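Long-range contacts in 1,3-alpha-isomaltosidase (Kribbella flavida DSM 17836, PDB 5X3I), which hydrolyses the alpha-1,3-glucosidic linkages of the cyclic tetrasaccharide cyclobis-(1-6)-alpha-nigerosyl inside the cell, releasing isomaltose: residues H27-P32 and R431-P436; R242-T247 and N493-V498; D442-R447 and Y483-K488. The protein carries 1 engineered substitution. All coordinates share one frame; numbering follows the deposited sequence.

Interaction 1 (H27-P32 and R431-P436); sequences HGIEHP and RGWWFP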
loop_
_atom_site.group_PDB
_atom_site.type_symbol
_atom_site.label_atom_id
_atom_site.label_comp_id
_atom_site.label_asym_id
_atom_site.label_seq_id
_atom_site.Cartn_x
_atom_site.Cartn_y
_atom_site.Cartn_z
ATOM N N HIS A 27 -1.441 -16.016 20.379
ATOM C CA HIS A 27 -1.041 -15.211 19.227
ATOM C C HIS A 27 -1.255 -13.711 19.422
ATOM O O HIS A 27 -0.747 -12.899 18.653
ATOM C CB HIS A 27 -1.802 -15.651 17.983
ATOM C CG HIS A 27 -1.425 -17.011 17.499
ATOM N ND1 HIS A 27 -0.536 -17.211 16.467
ATOM C CD2 HIS A 27 -1.819 -18.241 17.903
ATOM C CE1 HIS A 27 -0.401 -18.506 16.252
ATOM N NE2 HIS A 27 -1.170 -19.152 17.109
ATOM N N GLY A 28 -2.019 -13.342 20.437
ATOM C CA GLY A 28 -2.300 -11.944 20.688
ATOM C C GLY A 28 -3.143 -11.324 19.587
ATOM O O GLY A 28 -3.964 -11.995 18.963
ATOM N N ILE A 29 -2.918 -10.043 19.338
ATOM C CA ILE A 29 -3.722 -9.296 18.375
ATOM C C ILE A 29 -3.277 -9.612 16.945
ATOM O O ILE A 29 -4.003 -9.362 15.985
ATOM C CB ILE A 29 -3.633 -7.782 18.652
ATOM C CG1 ILE A 29 -4.787 -7.031 17.989
ATOM C CG2 ILE A 29 -2.291 -7.230 18.222
ATOM C CD1 ILE A 29 -4.832 -5.571 18.353
ATOM N N GLU A 30 -2.089 -10.195 16.840
ATOM C CA GLU A 30 -1.478 -10.613 15.581
ATOM C C GLU A 30 -1.170 -9.423 14.682
ATOM O O GLU A 30 -1.283 -9.489 13.461
ATOM C CB GLU A 30 -2.354 -11.642 14.868
ATOM C CG GLU A 30 -2.414 -12.943 15.629
ATOM C CD GLU A 30 -3.091 -14.060 14.883
ATOM O OE1 GLU A 30 -2.559 -14.513 13.848
ATOM O OE2 GLU A 30 -4.161 -14.487 15.344
ATOM N N HIS A 31 -0.766 -8.338 15.323
ATOM C CA HIS A 31 -0.093 -7.248 14.654
ATOM C C HIS A 31 1.174 -7.852 14.068
ATOM O O HIS A 31 1.927 -8.504 14.784
ATOM C CB HIS A 31 0.194 -6.127 15.654
ATOM C CG HIS A 31 0.789 -4.888 15.060
ATOM N ND1 HIS A 31 1.912 -4.903 14.262
ATOM C CD2 HIS A 31 0.443 -3.587 15.197
ATOM C CE1 HIS A 31 2.220 -3.666 13.917
ATOM N NE2 HIS A 31 1.346 -2.848 14.474
ATOM N N PRO A 32 1.402 -7.677 12.760
ATOM C CA PRO A 32 2.531 -8.383 12.143
ATOM C C PRO A 32 3.900 -7.914 12.617
ATOM O O PRO A 32 4.860 -8.657 12.472
ATOM C CB PRO A 32 2.360 -8.083 10.647
ATOM C CG PRO A 32 1.578 -6.833 10.597
ATOM C CD PRO A 32 0.633 -6.902 11.770
ATOM N N ARG A 431 -9.508 -5.029 14.153
ATOM C CA ARG A 431 -8.726 -5.186 15.362
ATOM C C ARG A 431 -7.869 -4.008 15.278
ATOM O O ARG A 431 -6.864 -3.977 15.885
ATOM C CB ARG A 431 -7.832 -6.432 15.313
ATOM C CG ARG A 431 -8.432 -7.682 15.890
ATOM C CD ARG A 431 -8.160 -8.876 15.030
ATOM N NE ARG A 431 -7.079 -9.740 15.458
ATOM C CZ ARG A 431 -7.214 -11.061 15.598
ATOM N NH1 ARG A 431 -8.380 -11.648 15.373
ATOM N NH2 ARG A 431 -6.194 -11.821 15.968
ATOM N N GLY A 432 -8.325 -3.048 14.489
ATOM C CA GLY A 432 -7.565 -1.919 14.083
ATOM C C GLY A 432 -7.855 -0.912 15.099
ATOM O O GLY A 432 -8.645 -1.166 15.986
ATOM N N TRP A 433 -7.174 0.225 14.957
ATOM C CA TRP A 433 -7.351 1.387 15.812
ATOM C C TRP A 433 -8.397 2.429 15.413
ATOM O O TRP A 433 -9.017 3.000 16.313
ATOM C CB TRP A 433 -6.034 2.050 16.135
ATOM C CG TRP A 433 -5.591 1.469 17.308
ATOM C CD1 TRP A 433 -5.994 1.757 18.572
ATOM C CD2 TRP A 433 -4.767 0.328 17.392
ATOM N NE1 TRP A 433 -5.393 0.914 19.450
ATOM C CE2 TRP A 433 -4.622 0.027 18.748
ATOM C CE3 TRP A 433 -4.071 -0.432 16.452
ATOM C CZ2 TRP A 433 -3.827 -1.013 19.182
ATOM C CZ3 TRP A 433 -3.295 -1.458 16.888
ATOM C CH2 TRP A 433 -3.182 -1.746 18.231
ATOM N N TRP A 434 -8.644 2.609 14.115
ATOM C CA TRP A 434 -9.841 3.437 13.686
ATOM C C TRP A 434 -10.906 2.596 12.898
ATOM O O TRP A 434 -10.586 1.609 12.405
ATOM C CB TRP A 434 -9.303 4.708 12.973
ATOM C CG TRP A 434 -9.886 5.349 11.719
ATOM C CD1 TRP A 434 -10.251 6.651 11.592
ATOM C CD2 TRP A 434 -10.084 4.766 10.430
ATOM N NE1 TRP A 434 -10.673 6.910 10.337
ATOM C CE2 TRP A 434 -10.579 5.773 9.595
ATOM C CE3 TRP A 434 -9.905 3.502 9.906
ATOM C CZ2 TRP A 434 -10.909 5.548 8.281
ATOM C CZ3 TRP A 434 -10.229 3.288 8.615
ATOM C CH2 TRP A 434 -10.723 4.310 7.808
ATOM N N PHE A 435 -12.157 2.997 12.831
ATOM C CA PHE A 435 -13.255 2.148 12.378
ATOM C C PHE A 435 -13.281 0.893 13.292
ATOM O O PHE A 435 -13.087 -0.175 12.811
ATOM C CB PHE A 435 -13.097 1.731 10.896
ATOM C CG PHE A 435 -13.750 2.653 9.901
ATOM C CD1 PHE A 435 -13.269 3.911 9.700
ATOM C CD2 PHE A 435 -14.849 2.251 9.173
ATOM C CE1 PHE A 435 -13.844 4.763 8.805
ATOM C CE2 PHE A 435 -15.411 3.068 8.256
ATOM C CZ PHE A 435 -14.912 4.336 8.072
ATOM N N PRO A 436 -13.473 1.065 14.608
ATOM C CA PRO A 436 -13.239 -0.021 15.561
ATOM C C PRO A 436 -14.259 -1.135 15.437
ATOM O O PRO A 436 -15.456 -0.864 15.400
ATOM C CB PRO A 436 -13.373 0.671 16.914
ATOM C CG PRO A 436 -14.374 1.753 16.659
ATOM C CD PRO A 436 -14.091 2.237 15.257
HETATM O O HOH W 1 -6.665 -15.181 15.301
#
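Bends at chi2 and chi3 turn the guanidinium of Arg-431 toward the backbone carbonyl of Ile-29, while CG1 of Ile-29, anti to the backbone N (chi1 -161°), carries CD1 past the arginine side chain in the opposite direction. The contact joins a type II' beta turn, His-27 to Glu-30, of the N-terminal domain to a loop of the family 31 TIM-barrel domain. Ile-29 O lies at the guanidinium edge and in its plane, receiving a hydrogen bond from Arg-431 NE at 3.1 Å; a weak bond from Arg-431 NH2 to the same oxygen makes a fork that limits rotation of the group. Arg-431 NH2 also forms a salt bridge with Glu-30 OE2 at 3.4 Å, the carboxylate and guanidinium planes standing 72° apart. This pairing is loose, and the other carboxylate oxygen, Glu-30 OE1, is hydrogen-bonded to His-479, which helps to fix the acid. Hydrocarbon packing completes the contact: Ile-29 CG1 lies 4.1 Å from Arg-431 CB, and CD1 of the same isoleucine approaches Trp-433 CH2 at 4.2 Å. The indole is poorly ordered, although its NE1 is bonded to Ser-101. At the polar side, a water donates to Glu-30 OE2 at 2.6 Å and accepts a weak bond from Arg-431 NH2.

Interaction 2 (R242-T247 and N493-V498); sequences RTSRRT and NNLYPV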
loop_
_atom_site.group_PDB
_atom_site.type_symbol
_atom_site.label_atom_id
_atom_site.label_comp_id
_atom_site.label_asym_id
_atom_site.label_seq_id
_atom_site.Cartn_x
_atom_site.Cartn_y
_atom_site.Cartn_z
ATOM N N ARG A 242 5.958 -18.567 -4.922
ATOM C CA ARG A 242 4.540 -18.481 -5.154
ATOM C C ARG A 242 3.815 -18.825 -3.871
ATOM O O ARG A 242 3.436 -19.959 -3.632
ATOM C CB ARG A 242 4.126 -19.460 -6.262
ATOM C CG ARG A 242 4.859 -19.281 -7.581
ATOM C CD ARG A 242 4.618 -20.443 -8.530
ATOM N NE ARG A 242 5.057 -20.114 -9.884
ATOM C CZ ARG A 242 5.233 -20.999 -10.857
ATOM N NH1 ARG A 242 5.021 -22.289 -10.626
ATOM N NH2 ARG A 242 5.628 -20.598 -12.062
ATOM N N THR A 243 3.450 -17.776 -3.158
ATOM C CA THR A 243 2.643 -17.880 -1.964
ATOM C C THR A 243 2.057 -16.505 -1.695
ATOM O O THR A 243 2.670 -15.501 -2.052
ATOM C CB THR A 243 3.482 -18.342 -0.757
ATOM O OG1 THR A 243 2.646 -18.491 0.388
ATOM C CG2 THR A 243 4.571 -17.340 -0.451
ATOM N N SER A 244 0.916 -16.455 -1.022
ATOM C CA SER A 244 0.466 -15.221 -0.397
ATOM C C SER A 244 0.746 -15.217 1.116
ATOM O O SER A 244 0.366 -14.288 1.813
ATOM C CB SER A 244 -1.007 -14.955 -0.693
ATOM O OG SER A 244 -1.825 -16.052 -0.386
ATOM N N ARG A 245 1.380 -16.272 1.621
ATOM C CA ARG A 245 1.797 -16.292 3.024
ATOM C C ARG A 245 2.997 -15.369 3.226
ATOM O O ARG A 245 3.656 -14.995 2.277
ATOM C CB ARG A 245 2.125 -17.720 3.494
ATOM C CG ARG A 245 0.915 -18.630 3.536
ATOM C CD ARG A 245 1.187 -19.995 4.173
ATOM N NE ARG A 245 -0.024 -20.802 4.113
ATOM C CZ ARG A 245 -0.344 -21.586 3.093
ATOM N NH1 ARG A 245 0.477 -21.708 2.061
ATOM N NH2 ARG A 245 -1.474 -22.266 3.116
ATOM N N ARG A 246 3.253 -14.986 4.469
ATOM C CA ARG A 246 4.392 -14.141 4.796
ATOM C C ARG A 246 5.712 -14.773 4.346
ATOM O O ARG A 246 5.887 -15.993 4.407
ATOM C CB ARG A 246 4.410 -13.856 6.303
ATOM C CG ARG A 246 5.342 -12.729 6.745
ATOM C CD ARG A 246 4.953 -12.213 8.136
ATOM N NE ARG A 246 5.740 -11.061 8.559
ATOM C CZ ARG A 246 5.579 -10.430 9.719
ATOM N NH1 ARG A 246 4.655 -10.846 10.581
ATOM N NH2 ARG A 246 6.341 -9.387 10.020
ATOM N N THR A 247 6.619 -13.927 3.868
ATOM C CA THR A 247 7.979 -14.318 3.514
ATOM C C THR A 247 8.966 -13.294 4.054
ATOM O O THR A 247 8.619 -12.120 4.193
ATOM C CB THR A 247 8.188 -14.422 1.993
ATOM O OG1 THR A 247 7.867 -13.161 1.382
ATOM C CG2 THR A 247 7.334 -15.522 1.394
ATOM N N ASN A 493 -5.088 -13.065 3.973
ATOM C CA ASN A 493 -5.009 -11.685 4.429
ATOM C C ASN A 493 -4.207 -10.787 3.500
ATOM O O ASN A 493 -4.574 -9.641 3.290
ATOM C CB ASN A 493 -4.426 -11.625 5.845
ATOM C CG ASN A 493 -5.347 -12.257 6.868
ATOM O OD1 ASN A 493 -6.473 -12.611 6.554
ATOM N ND2 ASN A 493 -4.867 -12.407 8.096
ATOM N N ASN A 494 -3.116 -11.309 2.950
ATOM C CA ASN A 494 -2.329 -10.562 1.989
ATOM C C ASN A 494 -3.064 -10.387 0.652
ATOM O O ASN A 494 -2.803 -9.439 -0.074
ATOM C CB ASN A 494 -0.971 -11.235 1.738
ATOM C CG ASN A 494 0.032 -10.985 2.856
ATOM O OD1 ASN A 494 -0.013 -9.968 3.540
ATOM N ND2 ASN A 494 0.966 -11.912 3.022
ATOM N N LEU A 495 -3.960 -11.313 0.331
ATOM C CA LEU A 495 -4.702 -11.249 -0.922
ATOM C C LEU A 495 -5.874 -10.263 -0.871
ATOM O O LEU A 495 -6.345 -9.827 -1.917
ATOM C CB LEU A 495 -5.233 -12.626 -1.319
ATOM C CG LEU A 495 -4.216 -13.699 -1.726
ATOM C CD1 LEU A 495 -4.937 -14.979 -2.097
ATOM C CD2 LEU A 495 -3.350 -13.230 -2.884
ATOM N N TYR A 496 -6.329 -9.930 0.338
ATOM C CA TYR A 496 -7.522 -9.115 0.506
ATOM C C TYR A 496 -7.502 -7.823 -0.324
ATOM O O TYR A 496 -8.459 -7.583 -1.020
ATOM C CB TYR A 496 -7.781 -8.759 1.975
ATOM C CG TYR A 496 -9.165 -8.161 2.150
ATOM C CD1 TYR A 496 -10.273 -8.975 2.296
ATOM C CD2 TYR A 496 -9.359 -6.787 2.123
ATOM C CE1 TYR A 496 -11.531 -8.449 2.436
ATOM C CE2 TYR A 496 -10.618 -6.244 2.252
ATOM C CZ TYR A 496 -11.700 -7.078 2.402
ATOM O OH TYR A 496 -12.943 -6.544 2.554
ATOM N N PRO A 497 -6.423 -7.015 -0.266
ATOM C CA PRO A 497 -6.468 -5.777 -1.058
ATOM C C PRO A 497 -6.534 -6.009 -2.570
ATOM O O PRO A 497 -7.056 -5.135 -3.265
ATOM C CB PRO A 497 -5.169 -5.059 -0.682
ATOM C CG PRO A 497 -4.253 -6.163 -0.158
ATOM C CD PRO A 497 -5.193 -7.093 0.545
ATOM N N VAL A 498 -6.024 -7.141 -3.057
ATOM C CA VAL A 498 -6.186 -7.508 -4.458
ATOM C C VAL A 498 -7.665 -7.716 -4.817
ATOM O O VAL A 498 -8.147 -7.137 -5.791
ATOM C CB VAL A 498 -5.423 -8.797 -4.835
ATOM C CG1 VAL A 498 -5.386 -8.930 -6.365
ATOM C CG2 VAL A 498 -4.009 -8.798 -4.253
HETATM O O HOH W 2 -1.772 -13.694 3.895
#
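One direct hydrogen bond joins Ser-244 to Asn-494: the amide ND2 of Asn-494 donates to the backbone oxygen Ser-244 O at 2.7 Å, with an N-H...O angle of 156°. The oxygen lies close to the amide plane, whereas the donor is tilted 32° from the plane of the Ser-244 carbonyl. The other end of the amide is held too, since Asn-494 OD1 accepts from the backbone N of Val-207; with both ends engaged, the rotation of the group is fixed. A water adds a second link between the same residues: it lies 3.0 Å from Ser-244 O, to which it may donate, and accepts from the backbone N of Asn-494 at 2.9 Å.

The apolar part of the contact belongs to Leu-495. Its CG and CD2 both come to 3.6 Å from Ser-244 CB, and CD1 is 3.7 Å from Ser-244 OG; the branched end lies alongside the CB-OG bond of the serine. With chi1 at 52°, Ser-244 OG sits between its own backbone N and carbonyl carbon, and its hydrogen bond is to Glu-491 O, not to the segment 493-498.

Within 242-247 the chain is shaped by Thr-243 OG1, which accepts from Arg-245 N at 2.8 Å. The neighbouring arginines have partners beyond the two segments: Arg-245 pairs with Asp-490, and Arg-246 with Asp-204.

The bend is an ST turn in the connection between strands 237-241 and 247-252 of the galactose mutarotase-like domain. It rests on Asn-494 and Leu-495, next to helix 496-510, at the junction between the N-terminal beta domain and the catalytic TIM barrel, the domain arrangement of family 31 glycosidases.

Interaction 3 (D442-R447 and Y483-K488); sequences DLSVQR and YADGRK
Asp-442 grips the backbone of Ala-484: the N-H of Ala-484 meets the syn lone pair of Asp-442 OD2 at 2.7 Å, with an N-H...O angle of 157°. The methyl of Ala-484 lies against the same oxygen. The second oxygen, Asp-442 OD1, comes to the edge of the Tyr-483 ring, 3.4 Å from Tyr-483 CD2, the carboxylate and ring planes being 72° apart. Next, Ser-444 OG accepts a weak hydrogen bond from Asp-485 N at 3.2 Å. Val-445 packs over the peptide between Ala-484 and Asp-485, its CG1 3.5 Å from Asp-485 N and 3.7 Å from Ala-484 CB.

The carboxylate of Asp-442 is set by its own segment. Its CG stands anti to the backbone N (chi1 -175°), and OD1 takes bonds from both OG and N of Ser-444, which reach it from the same face of its plane. The bond from Ser-444 N closes an Asx turn just ahead of helix 446-454, whose N-cap position is Val-445. Facing it, a type I beta turn from Tyr-483 to Gly-486 belongs to the long excursion of the TIM barrel after strand 467-470, which leads into helix 489-492.

Further out, Asp-485 makes an Asx turn of its own through Arg-487 N, and its OD2 forms a salt bridge with Arg-487 NH1 at 2.8 Å, met from above the carboxylate plane. A water lies within hydrogen-bonding distance of Ser-444 O and Asp-485 OD2. Beyond the two segments, Tyr-483 OH is hydrogen-bonded to Asn-493 OD1, while the backbone of Asp-442 is bonded to that of His-418.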
loop_
_atom_site.group_PDB
_atom_site.type_symbol
_atom_site.label_atom_id
_atom_site.label_comp_id
_atom_site.label_asym_id
_atom_site.label_seq_id
_atom_site.Cartn_x
_atom_site.Cartn_y
_atom_site.Cartn_z
ATOM N N ASP A 442 -16.444 -10.101 2.641
ATOM C CA ASP A 442 -15.510 -11.089 2.169
ATOM C C ASP A 442 -15.506 -11.009 0.657
ATOM O O ASP A 442 -16.291 -11.658 -0.018
ATOM C CB ASP A 442 -15.964 -12.470 2.665
ATOM C CG ASP A 442 -15.002 -13.588 2.327
ATOM O OD1 ASP A 442 -14.093 -13.414 1.505
ATOM O OD2 ASP A 442 -15.195 -14.676 2.894
ATOM N N LEU A 443 -14.468 -10.377 0.139
ATOM C CA LEU A 443 -14.424 -10.001 -1.267
ATOM C C LEU A 443 -13.684 -11.087 -2.022
ATOM O O LEU A 443 -13.436 -10.966 -3.212
ATOM C CB LEU A 443 -13.775 -8.622 -1.455
ATOM C CG LEU A 443 -14.573 -7.454 -0.849
ATOM C CD1 LEU A 443 -13.792 -6.164 -0.906
ATOM C CD2 LEU A 443 -15.948 -7.288 -1.520
ATOM N N SER A 444 -13.328 -12.149 -1.302
ATOM C CA SER A 444 -12.665 -13.288 -1.924
ATOM C C SER A 444 -13.581 -14.074 -2.858
ATOM O O SER A 444 -13.100 -14.867 -3.650
ATOM C CB SER A 444 -12.099 -14.238 -0.861
ATOM O OG SER A 444 -13.092 -15.112 -0.359
ATOM N N VAL A 445 -14.893 -13.882 -2.751
ATOM C CA VAL A 445 -15.809 -14.610 -3.627
ATOM C C VAL A 445 -16.808 -13.696 -4.345
ATOM O O VAL A 445 -17.192 -12.639 -3.842
ATOM C CB VAL A 445 -16.594 -15.698 -2.867
ATOM C CG1 VAL A 445 -15.642 -16.769 -2.331
ATOM C CG2 VAL A 445 -17.404 -15.089 -1.756
ATOM N N GLN A 446 -17.238 -14.141 -5.518
ATOM C CA GLN A 446 -18.011 -13.314 -6.423
ATOM C C GLN A 446 -19.335 -12.816 -5.830
ATOM O O GLN A 446 -19.673 -11.647 -6.011
ATOM C CB GLN A 446 -18.279 -14.073 -7.725
ATOM C CG GLN A 446 -18.864 -13.196 -8.820
ATOM C CD GLN A 446 -17.954 -12.046 -9.202
ATOM O OE1 GLN A 446 -16.821 -12.248 -9.620
ATOM N NE2 GLN A 446 -18.456 -10.830 -9.063
ATOM N N ARG A 447 -20.069 -13.682 -5.120
ATOM C CA ARG A 447 -21.389 -13.304 -4.617
ATOM C C ARG A 447 -21.301 -12.118 -3.657
ATOM O O ARG A 447 -22.171 -11.259 -3.649
ATOM C CB ARG A 447 -22.108 -14.485 -3.942
ATOM C CG ARG A 447 -21.482 -15.016 -2.646
ATOM C CD ARG A 447 -22.290 -16.173 -2.061
ATOM N NE ARG A 447 -23.521 -15.733 -1.411
ATOM C CZ ARG A 447 -23.625 -15.435 -0.121
ATOM N NH1 ARG A 447 -24.780 -15.042 0.377
ATOM N NH2 ARG A 447 -22.576 -15.537 0.676
ATOM N N TYR A 483 -11.922 -17.364 5.003
ATOM C CA TYR A 483 -12.500 -16.717 3.834
ATOM C C TYR A 483 -13.345 -17.700 3.051
ATOM O O TYR A 483 -13.048 -18.896 3.019
ATOM C CB TYR A 483 -11.421 -16.153 2.915
ATOM C CG TYR A 483 -10.676 -14.971 3.468
ATOM C CD1 TYR A 483 -9.496 -15.145 4.168
ATOM C CD2 TYR A 483 -11.145 -13.672 3.275
ATOM C CE1 TYR A 483 -8.803 -14.074 4.672
ATOM C CE2 TYR A 483 -10.458 -12.589 3.776
ATOM C CZ TYR A 483 -9.281 -12.798 4.474
ATOM O OH TYR A 483 -8.580 -11.744 4.975
ATOM N N ALA A 484 -14.393 -17.187 2.411
ATOM C CA ALA A 484 -15.347 -18.033 1.708
ATOM C C ALA A 484 -14.735 -18.734 0.501
ATOM O O ALA A 484 -15.304 -19.686 -0.014
ATOM C CB ALA A 484 -16.563 -17.215 1.274
ATOM N N ASP A 485 -13.577 -18.274 0.054
ATOM C CA ASP A 485 -12.932 -18.920 -1.070
ATOM C C ASP A 485 -12.161 -20.160 -0.598
ATOM O O ASP A 485 -11.532 -20.821 -1.398
ATOM C CB ASP A 485 -11.997 -17.956 -1.809
ATOM C CG ASP A 485 -10.741 -17.608 -1.013
ATOM O OD1 ASP A 485 -10.678 -17.882 0.197
ATOM O OD2 ASP A 485 -9.807 -17.039 -1.609
ATOM N N GLY A 486 -12.207 -20.438 0.707
ATOM C CA GLY A 486 -11.552 -21.610 1.277
ATOM C C GLY A 486 -10.168 -21.363 1.853
ATOM O O GLY A 486 -9.579 -22.250 2.480
ATOM N N ARG A 487 -9.629 -20.167 1.647
ATOM C CA ARG A 487 -8.340 -19.817 2.230
ATOM C C ARG A 487 -8.457 -19.400 3.691
ATOM O O ARG A 487 -9.454 -18.812 4.098
ATOM C CB ARG A 487 -7.678 -18.695 1.447
ATOM C CG ARG A 487 -7.264 -19.067 0.046
ATOM C CD ARG A 487 -6.573 -17.904 -0.613
ATOM N NE ARG A 487 -5.905 -18.319 -1.832
ATOM C CZ ARG A 487 -6.516 -18.491 -2.998
ATOM N NH1 ARG A 487 -7.820 -18.279 -3.111
ATOM N NH2 ARG A 487 -5.819 -18.884 -4.052
ATOM N N LYS A 488 -7.417 -19.682 4.468
ATOM C CA LYS A 488 -7.353 -19.182 5.824
ATOM C C LYS A 488 -6.562 -17.882 5.844
ATOM O O LYS A 488 -5.959 -17.502 4.846
ATOM C CB LYS A 488 -6.712 -20.219 6.749
ATOM C CG LYS A 488 -7.365 -21.586 6.687
ATOM C CD LYS A 488 -8.787 -21.508 7.178
ATOM C CE LYS A 488 -9.531 -22.825 7.009
ATOM N NZ LYS A 488 -9.881 -23.102 5.592
HETATM O O HOH W 3 -10.420 -16.218 -4.257
#

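In the fold
All three contacts are partly buried and involve the TIM-barrel domain: interaction 1 joins it to the N-terminal domain, interaction 2 to the mutarotase-like domain, and interaction 3 is internal. Interaction 2 lies nearest the chain centre (about 13 Å, centre to centre); interaction 3 lies farthest, at about 21 Å, and includes the exposed Ala-484. Their chemistry differs: a forked arginine with a salt bridge, an asparagine amide backed by leucine, a carboxylate holding turn backbone. Interactions 1 and 2 meet where Arg-246 NH1 probably bonds Pro-32 O, 2.9 Å away. Interaction 3, nested within the loop closed by interaction 2, shares the region around helices 489-492 and 496-510, touching through Tyr-483 with Asn-493 and Arg-487 with Leu-495.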